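TRNA threonylcarbamoyladenosine biosynthesis protein TsaE (Haemophilus influenzae, PDB 1HTW) binds ATP and magnesium and is required for forming the threonylcarbamoyl group on adenosine 37 of tRNAs that read codons beginning with adenine. Local coordinates at residues Phe12-Phe17 against Asp136-Glu141; Gly45-Thr50 against Val63-Tyr68; Gly52-Ile57 against Lys79-Phe84. All blocks are in the same frame, centred on the assembly; numbering follows the deposited sequence.

Contact 1: Phe12-Phe17 against Asp136-Glu141; sequences FSMLRF and DARNIE. With ADP (adenosine-5'-diphosphate), chain H.
The adenine pocket of this P-loop protein is built where helix 11-28 packs on strand 137-144, and M14 of the helix meets I140 and R138 of the strand there. M14 SD lies 3.5 Å from I140 CD1, and M14 CE reaches R138 CG at 4.0 Å. With CG anti to the backbone N (chi1 -176°), the M14 chain bends at both following torsions; its CB then rests 3.7 Å from N1 of ADP, the sulfur turns to I140, and the terminal methyl lies between the base and the strand. A flexible, unbranched thioether suits a place that must touch both a base and a hydrocarbon neighbour. One turn later F17 adds its ring, with CD2 4.1 Å from I140 CD1 in an oblique approach, so the I140 tip is shared by sulfur and ring. F156 lies nearly parallel to the F17 ring.

R138 spreads its guanidinium over the base: one face lies against ADP, with C5 3.7 Å above the plane and displaced toward the rim. Its rotation is fixed at the nitrogens. NH1 donates to A137 O in the guanidinium plane, although it stands above the carbonyl plane of that acceptor, and NE donates to A44 O of the P-loop. Base recognition comes from the backbone: N6 of ADP donates to D136 O over 2.9 Å at 160°, an acceptor suited to the amino group of adenine. An arginine over one face of the base, a methionine at N1 and C2, and a carbonyl reading N6 form the adenine-binding end of a P-loop nucleotide site.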
# COMPACT_ATOMS: atom_id res chain seq x y z
N PHE A 12 7.46 -2.39 -16.02
CA PHE A 12 7.11 -3.81 -15.93
C PHE A 12 7.63 -4.42 -14.64
O PHE A 12 7.04 -5.23 -13.92
CB PHE A 12 7.71 -4.61 -17.09
CG PHE A 12 6.69 -5.04 -18.13
CD1 PHE A 12 5.60 -5.78 -17.74
CD2 PHE A 12 6.85 -4.68 -19.45
CE1 PHE A 12 4.71 -6.25 -18.71
CE2 PHE A 12 5.93 -5.07 -20.41
CZ PHE A 12 4.87 -5.88 -20.02
N SER A 13 8.85 -3.93 -14.29
CA SER A 13 9.45 -4.39 -13.04
C SER A 13 8.67 -3.85 -11.84
O SER A 13 8.66 -4.55 -10.80
CB SER A 13 10.91 -3.85 -12.98
OG SER A 13 11.65 -4.58 -13.99
N MET A 14 8.07 -2.70 -11.90
CA MET A 14 7.32 -2.17 -10.77
C MET A 14 6.06 -3.08 -10.57
O MET A 14 5.70 -3.32 -9.43
CB MET A 14 6.79 -0.76 -11.00
CG MET A 14 6.11 -0.13 -9.84
SD MET A 14 7.17 0.08 -8.25
CE MET A 14 7.54 1.92 -8.34
N LEU A 15 5.49 -3.41 -11.73
CA LEU A 15 4.27 -4.28 -11.63
C LEU A 15 4.61 -5.67 -11.12
O LEU A 15 3.84 -6.12 -10.19
CB LEU A 15 3.66 -4.32 -13.03
CG LEU A 15 3.17 -3.00 -13.60
CD1 LEU A 15 2.76 -3.20 -15.07
CD2 LEU A 15 2.10 -2.33 -12.78
N ARG A 16 5.68 -6.29 -11.49
CA ARG A 16 6.13 -7.57 -11.00
C ARG A 16 6.45 -7.48 -9.52
O ARG A 16 6.12 -8.40 -8.74
CB ARG A 16 7.38 -8.02 -11.77
CG ARG A 16 7.97 -9.36 -11.28
CD ARG A 16 9.16 -9.75 -12.16
NE ARG A 16 9.94 -10.82 -11.59
CZ ARG A 16 11.25 -10.82 -11.34
NH1 ARG A 16 11.99 -9.74 -11.57
NH2 ARG A 16 11.82 -11.91 -10.85
N PHE A 17 7.08 -6.37 -9.08
CA PHE A 17 7.36 -6.23 -7.67
C PHE A 17 6.08 -6.04 -6.86
O PHE A 17 5.90 -6.70 -5.83
CB PHE A 17 8.27 -4.98 -7.42
CG PHE A 17 8.59 -4.85 -5.94
CD1 PHE A 17 9.71 -5.54 -5.44
CD2 PHE A 17 7.82 -4.08 -5.12
CE1 PHE A 17 9.98 -5.42 -4.06
CE2 PHE A 17 8.07 -4.01 -3.76
CZ PHE A 17 9.19 -4.68 -3.25
N ASP A 136 12.76 6.80 -16.09
CA ASP A 136 11.71 5.78 -15.98
C ASP A 136 12.15 4.64 -15.06
O ASP A 136 11.57 3.55 -15.12
CB ASP A 136 11.35 5.24 -17.36
CG ASP A 136 10.55 6.24 -18.18
OD1 ASP A 136 10.04 7.23 -17.62
OD2 ASP A 136 10.45 6.01 -19.41
N ALA A 137 13.23 4.88 -14.29
CA ALA A 137 13.65 3.86 -13.32
C ALA A 137 13.28 4.33 -11.93
O ALA A 137 13.07 5.50 -11.65
CB ALA A 137 15.11 3.50 -13.39
N ARG A 138 13.21 3.39 -10.98
CA ARG A 138 12.88 3.68 -9.61
C ARG A 138 13.77 2.84 -8.68
O ARG A 138 14.39 1.88 -9.08
CB ARG A 138 11.37 3.34 -9.27
CG ARG A 138 10.38 4.04 -10.19
CD ARG A 138 10.20 5.50 -10.00
NE ARG A 138 9.12 6.11 -10.81
CZ ARG A 138 9.33 6.63 -12.01
NH1 ARG A 138 10.56 6.66 -12.53
NH2 ARG A 138 8.36 7.25 -12.67
N ASN A 139 13.76 3.23 -7.41
CA ASN A 139 14.35 2.40 -6.35
C ASN A 139 13.42 2.54 -5.14
O ASN A 139 13.04 3.62 -4.72
CB ASN A 139 15.78 2.92 -6.03
CG ASN A 139 16.58 1.85 -5.27
OD1 ASN A 139 17.15 0.95 -5.87
ND2 ASN A 139 16.52 2.01 -3.96
N ILE A 140 13.07 1.35 -4.58
CA ILE A 140 12.14 1.37 -3.44
C ILE A 140 12.85 0.86 -2.19
O ILE A 140 13.66 -0.04 -2.31
CB ILE A 140 11.03 0.31 -3.77
CG1 ILE A 140 10.25 0.82 -4.99
CG2 ILE A 140 10.18 0.11 -2.53
CD1 ILE A 140 9.34 -0.25 -5.58
N GLU A 141 12.58 1.55 -1.10
CA GLU A 141 13.09 1.07 0.21
C GLU A 141 11.82 0.64 0.96
O GLU A 141 10.90 1.47 1.12
CB GLU A 141 13.85 2.15 0.92
CG GLU A 141 13.13 3.24 1.67
CD GLU A 141 13.89 4.55 1.76
OE1 GLU A 141 14.54 4.92 0.75
OE2 GLU A 141 13.84 5.25 2.79
PB ADP H . 2.14 8.53 -7.93
O1B ADP H . 0.88 7.79 -7.45
O2B ADP H . 3.28 8.37 -7.01
O3B ADP H . 1.73 10.05 -8.13
PA ADP H . 1.70 7.29 -10.51
O1A ADP H . 0.33 7.84 -10.73
O2A ADP H . 1.78 5.82 -10.36
O3A ADP H . 2.46 8.05 -9.35
O5' ADP H . 2.56 7.70 -11.79
C5' ADP H . 3.75 7.08 -12.20
C4' ADP H . 4.01 7.50 -13.67
O4' ADP H . 5.36 7.17 -14.01
C3' ADP H . 3.10 6.80 -14.66
O3' ADP H . 2.68 7.74 -15.71
C2' ADP H . 3.99 5.67 -15.13
O2' ADP H . 3.62 5.10 -16.37
C1' ADP H . 5.40 6.29 -15.08
N9 ADP H . 6.45 5.32 -14.86
C8 ADP H . 7.59 5.18 -15.60
N7 ADP H . 8.45 4.31 -15.19
C5 ADP H . 7.87 3.82 -14.11
C6 ADP H . 8.39 2.89 -13.25
N6 ADP H . 9.59 2.33 -13.34
N1 ADP H . 7.63 2.64 -12.14
C2 ADP H . 6.45 3.27 -11.98
N3 ADP H . 5.88 4.22 -12.74
C4 ADP H . 6.66 4.40 -13.83

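Contact 2: Gly45-Thr50 against Val63-Tyr68. With MG (magnesium ion), chain D; ADP (adenosine-5'-diphosphate), chain H.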
# COMPACT_ATOMS: atom_id res chain seq x y z
N GLY A 45 5.29 6.75 -8.56
CA GLY A 45 4.82 5.42 -8.97
C GLY A 45 3.97 4.78 -7.81
O GLY A 45 3.88 3.53 -7.91
N LYS A 46 3.46 5.53 -6.90
CA LYS A 46 2.71 4.92 -5.74
C LYS A 46 1.46 4.22 -6.29
O LYS A 46 1.21 3.03 -6.02
CB LYS A 46 2.33 5.94 -4.69
CG LYS A 46 3.44 6.75 -4.04
CD LYS A 46 2.98 7.85 -3.11
CE LYS A 46 2.27 9.01 -3.77
NZ LYS A 46 3.16 9.75 -4.76
N THR A 47 0.71 4.93 -7.13
CA THR A 47 -0.46 4.32 -7.80
C THR A 47 -0.15 3.26 -8.75
O THR A 47 -0.87 2.21 -8.88
CB THR A 47 -1.34 5.48 -8.33
OG1 THR A 47 -1.76 6.28 -7.28
CG2 THR A 47 -2.54 4.87 -9.09
N THR A 48 0.98 3.28 -9.52
CA THR A 48 1.36 2.19 -10.39
C THR A 48 1.77 0.90 -9.60
O THR A 48 1.41 -0.16 -10.04
CB THR A 48 2.60 2.56 -11.25
OG1 THR A 48 2.05 3.66 -12.10
CG2 THR A 48 3.05 1.45 -12.12
N LEU A 49 2.41 1.17 -8.47
CA LEU A 49 2.74 -0.03 -7.62
C LEU A 49 1.41 -0.63 -7.05
O LEU A 49 1.36 -1.85 -7.17
CB LEU A 49 3.55 0.47 -6.40
CG LEU A 49 3.81 -0.61 -5.34
CD1 LEU A 49 4.40 -1.87 -5.93
CD2 LEU A 49 4.72 -0.07 -4.22
N THR A 50 0.56 0.22 -6.64
CA THR A 50 -0.78 -0.27 -6.16
C THR A 50 -1.46 -1.06 -7.27
O THR A 50 -2.05 -2.12 -7.03
CB THR A 50 -1.63 0.93 -5.82
OG1 THR A 50 -1.06 1.60 -4.67
CG2 THR A 50 -3.06 0.47 -5.36
N VAL A 63 -7.52 0.59 -12.19
CA VAL A 63 -7.24 0.95 -10.80
C VAL A 63 -7.19 2.49 -10.78
O VAL A 63 -6.15 3.06 -11.11
CB VAL A 63 -5.93 0.35 -10.29
CG1 VAL A 63 -5.49 0.93 -8.98
CG2 VAL A 63 -6.09 -1.18 -10.21
N LYS A 64 -8.30 3.08 -10.41
CA LYS A 64 -8.45 4.54 -10.44
C LYS A 64 -8.15 5.13 -9.08
O LYS A 64 -8.78 4.72 -8.10
CB LYS A 64 -9.90 4.89 -10.86
CG LYS A 64 -10.14 6.40 -10.96
CD LYS A 64 -11.55 6.72 -11.40
CE LYS A 64 -11.81 6.39 -12.86
NZ LYS A 64 -13.01 7.13 -13.38
N SER A 65 -7.15 6.05 -9.00
CA SER A 65 -6.91 6.65 -7.68
C SER A 65 -8.14 7.42 -7.21
O SER A 65 -8.73 8.21 -7.97
CB SER A 65 -5.74 7.66 -7.86
OG SER A 65 -5.62 8.49 -6.73
N PRO A 66 -8.51 7.29 -5.95
CA PRO A 66 -9.74 7.88 -5.41
C PRO A 66 -9.52 9.32 -4.99
O PRO A 66 -9.50 9.72 -3.84
CB PRO A 66 -10.01 6.99 -4.18
CG PRO A 66 -8.61 6.64 -3.70
CD PRO A 66 -7.91 6.30 -5.01
N THR A 67 -9.30 10.17 -6.04
CA THR A 67 -8.94 11.55 -5.78
C THR A 67 -9.83 12.34 -4.85
O THR A 67 -9.35 13.00 -3.93
CB THR A 67 -8.70 12.43 -7.03
OG1 THR A 67 -8.41 11.66 -8.16
CG2 THR A 67 -7.55 13.39 -6.66
N TYR A 68 -11.15 12.23 -5.10
CA TYR A 68 -12.11 12.95 -4.29
C TYR A 68 -12.83 12.03 -3.25
O TYR A 68 -13.23 12.52 -2.23
CB TYR A 68 -13.21 13.55 -5.18
CG TYR A 68 -12.67 14.45 -6.29
CD1 TYR A 68 -12.11 15.68 -5.94
CD2 TYR A 68 -12.76 14.09 -7.61
CE1 TYR A 68 -11.63 16.52 -6.94
CE2 TYR A 68 -12.28 14.94 -8.62
CZ TYR A 68 -11.71 16.13 -8.24
OH TYR A 68 -11.24 16.99 -9.24
MG MG D . -0.98 8.17 -6.83
PB ADP H . 2.14 8.53 -7.93
O1B ADP H . 0.88 7.79 -7.45
O2B ADP H . 3.28 8.37 -7.01
O3B ADP H . 1.73 10.05 -8.13
PA ADP H . 1.70 7.29 -10.51
O1A ADP H . 0.33 7.84 -10.73
O2A ADP H . 1.78 5.82 -10.36
O3A ADP H . 2.46 8.05 -9.35
O5' ADP H . 2.56 7.70 -11.79
C5' ADP H . 3.75 7.08 -12.20
C4' ADP H . 4.01 7.50 -13.67
O4' ADP H . 5.36 7.17 -14.01
C3' ADP H . 3.10 6.80 -14.66
O3' ADP H . 2.68 7.74 -15.71
C2' ADP H . 3.99 5.67 -15.13
O2' ADP H . 3.62 5.10 -16.37
C1' ADP H . 5.40 6.29 -15.08
N9 ADP H . 6.45 5.32 -14.86
C8 ADP H . 7.59 5.18 -15.60
N7 ADP H . 8.45 4.31 -15.19
C5 ADP H . 7.87 3.82 -14.11
C6 ADP H . 8.39 2.89 -13.25
N6 ADP H . 9.59 2.33 -13.34
N1 ADP H . 7.63 2.64 -12.14
C2 ADP H . 6.45 3.27 -11.98
N3 ADP H . 5.88 4.22 -12.74
C4 ADP H . 6.66 4.40 -13.83
O HOH W 1 -3.08 8.85 -6.30
O HOH W 2 -0.29 10.14 -6.40
O HOH W 3 -1.53 8.80 -8.86
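T47 of the Walker A P-loop faces S65 of the loop between helix 46-56 and strand 71-76, and the magnesium ion lies beside them. Direct contact is slight: T47 OG1 lies 4.3 Å from S65 CB, with no hydrogen bond between the segments, and T50 CG2 meets V63 CG1 at 4.4 Å, methyl against methyl. Beta-branched T50 serves two purposes, since its OG1 also donates a hydrogen bond to K46 O, which takes the T50 backbone N-H as well.

Hydrogen bonds to phosphate are concentrated on the helix N-terminus. O2B is gripped by the amides of G45 and K46 and by K46 NZ, the last at 2.6 Å; the lysine chain bends at chi3 and chi4 to curl its ammonium back onto that oxygen, and NZ is also hydrogen-bonded to G40 O. T47 N donates to O1B at 163°. T48 gives O2A both its amide and its hydroxyl. These amides at the start of the helix, with the lysine, probably offset much of the phosphate charge. G45, at the N-cap, has a positive phi of 123°, a backbone shape natural to glycine, and lies close against the nucleotide.

Metal bonds complete the site. T47 OG1, placed beside its backbone N by chi1 -61°, binds magnesium at 2.1 Å, joined by ADP O1B, three waters and E113. Two of the waters donate to ADP, to O3B and O1A. The third carries the loop into the second shell: it sits 2.3 Å from the magnesium ion and is hydrogen-bonded to S65 OG at 2.6 Å.

Contact 3: Gly52-Ile57 against Lys79-Phe84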
# COMPACT_ATOMS: atom_id res chain seq x y z
N GLY A 52 -0.04 -2.75 -9.77
CA GLY A 52 0.65 -4.03 -9.93
C GLY A 52 0.18 -4.98 -8.71
O GLY A 52 0.12 -6.16 -9.00
N MET A 53 0.05 -4.41 -7.58
CA MET A 53 -0.36 -5.27 -6.39
C MET A 53 -1.78 -5.80 -6.65
O MET A 53 -1.95 -7.03 -6.63
CB MET A 53 -0.31 -4.48 -5.14
CG MET A 53 1.07 -3.96 -4.63
SD MET A 53 1.10 -2.92 -3.12
CE MET A 53 0.69 -4.30 -1.76
N LEU A 54 -2.69 -4.92 -7.02
CA LEU A 54 -4.13 -5.41 -7.12
C LEU A 54 -4.35 -6.24 -8.34
O LEU A 54 -5.02 -7.31 -8.33
CB LEU A 54 -5.03 -4.18 -7.12
CG LEU A 54 -5.06 -3.27 -5.91
CD1 LEU A 54 -5.86 -2.00 -6.17
CD2 LEU A 54 -5.74 -4.00 -4.74
N GLN A 55 -3.88 -5.82 -9.54
CA GLN A 55 -4.03 -6.56 -10.74
C GLN A 55 -3.19 -7.81 -10.72
O GLN A 55 -3.48 -8.88 -11.31
CB GLN A 55 -3.73 -5.68 -12.04
CG GLN A 55 -4.76 -4.56 -12.12
CD GLN A 55 -4.44 -3.62 -13.33
OE1 GLN A 55 -3.31 -3.69 -13.77
NE2 GLN A 55 -5.45 -2.95 -13.85
N GLY A 56 -2.06 -7.68 -9.97
CA GLY A 56 -1.15 -8.84 -9.85
C GLY A 56 -1.81 -10.01 -9.10
O GLY A 56 -1.46 -11.15 -9.50
N ILE A 57 -2.67 -9.71 -8.17
CA ILE A 57 -3.35 -10.85 -7.44
C ILE A 57 -4.71 -11.09 -8.07
O ILE A 57 -5.52 -11.86 -7.50
CB ILE A 57 -3.45 -10.54 -5.96
CG1 ILE A 57 -4.06 -9.20 -5.58
CG2 ILE A 57 -2.04 -10.65 -5.31
CD1 ILE A 57 -4.38 -9.01 -4.10
N LYS A 79 -10.77 -11.33 -0.62
CA LYS A 79 -9.93 -10.51 0.28
C LYS A 79 -10.26 -9.04 0.11
O LYS A 79 -10.34 -8.60 -1.05
CB LYS A 79 -8.45 -10.75 -0.14
CG LYS A 79 -7.48 -10.00 0.81
CD LYS A 79 -7.47 -10.76 2.18
CE LYS A 79 -6.45 -10.10 3.10
NZ LYS A 79 -6.24 -10.92 4.37
N MET A 80 -10.51 -8.32 1.16
CA MET A 80 -10.90 -6.90 1.04
C MET A 80 -9.62 -6.04 1.10
O MET A 80 -8.85 -6.10 2.04
CB MET A 80 -11.83 -6.51 2.17
CG MET A 80 -13.10 -7.38 2.27
SD MET A 80 -14.03 -7.52 0.57
CE MET A 80 -14.41 -5.71 0.32
N ILE A 81 -9.44 -5.19 0.09
CA ILE A 81 -8.22 -4.36 -0.01
C ILE A 81 -8.68 -2.92 -0.23
O ILE A 81 -9.53 -2.73 -1.10
CB ILE A 81 -7.29 -4.85 -1.10
CG1 ILE A 81 -6.87 -6.32 -0.74
CG2 ILE A 81 -6.01 -3.98 -1.14
CD1 ILE A 81 -6.31 -7.10 -1.85
N TYR A 82 -8.14 -2.03 0.55
CA TYR A 82 -8.57 -0.63 0.50
C TYR A 82 -7.40 0.27 0.04
O TYR A 82 -6.32 0.12 0.54
CB TYR A 82 -9.04 -0.15 1.86
CG TYR A 82 -10.29 -0.94 2.25
CD1 TYR A 82 -11.53 -0.62 1.79
CD2 TYR A 82 -10.11 -2.09 3.05
CE1 TYR A 82 -12.64 -1.39 2.15
CE2 TYR A 82 -11.22 -2.89 3.33
CZ TYR A 82 -12.45 -2.53 2.89
OH TYR A 82 -13.56 -3.29 3.29
N HIS A 83 -7.69 0.99 -1.05
CA HIS A 83 -6.63 1.91 -1.58
C HIS A 83 -7.07 3.30 -1.16
O HIS A 83 -8.19 3.77 -1.42
CB HIS A 83 -6.63 1.77 -3.12
CG HIS A 83 -5.63 2.71 -3.77
ND1 HIS A 83 -5.77 3.10 -5.07
CD2 HIS A 83 -4.50 3.27 -3.28
CE1 HIS A 83 -4.76 3.91 -5.40
NE2 HIS A 83 -3.94 4.01 -4.35
N PHE A 84 -6.17 3.98 -0.44
CA PHE A 84 -6.46 5.35 0.01
C PHE A 84 -5.53 6.35 -0.66
O PHE A 84 -4.36 6.03 -0.84
CB PHE A 84 -6.20 5.45 1.52
CG PHE A 84 -7.20 4.72 2.38
CD1 PHE A 84 -7.00 3.35 2.62
CD2 PHE A 84 -8.18 5.41 3.08
CE1 PHE A 84 -7.87 2.66 3.45
CE2 PHE A 84 -9.07 4.70 3.88
CZ PHE A 84 -8.90 3.35 4.05
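I81 of strand 79-85 receives L54 of helix 46-56 and I57, which follows the helix, one on each branch. L54 CD2 lies 3.6 Å from I81 CG2, the two side chains running alongside one another and pointing opposite ways. I57 instead meets it tip to tip, CD1 to CD1 at 3.5 Å. The branch at CB provides two arms, and chi1 of -61° directs CG2 to leucine and the CG1 arm to isoleucine. In I57, CG1 stands between the backbone N and the carbonyl carbon (chi1 51°), from where its ethyl arm extends to the strand.

Further out, the strand is held by its neighbours in the sheet: I81 pairs through its backbone with Y74, while M80 and Y82 pair with I109. L54 also touches Y74 and V63, and I57 rests on A22 and L26 of helix 11-28. H83, two residues along the same strand, is hydrogen-bonded through NE2 to E113 OE2, so this strand helps to position a magnesium ligand. With no hydrogen bond between the two segments, their union depends on the close fit of branched aliphatic groups, with L54 and I81 buried and I57 partly so.

How the contacts relate
Contacts 1 and 3 are buried, and each lays a helix against the same mixed sheet, near different edges of it; contact 2 is only partly buried and joins a helix start to a loop. Helix 46-56 serves both later contacts, its N-terminal end in contact 2 and its C-terminal end in contact 3, while T50 packs on H83 to join them. Contacts 1 and 2 share ADP, base at one and phosphates at the other, and M14 packs against T48 between them. Chemistry follows position: aliphatic packing deep in contact 3, mixed apolar and stacking contacts around the base, amides and metal at the phosphates.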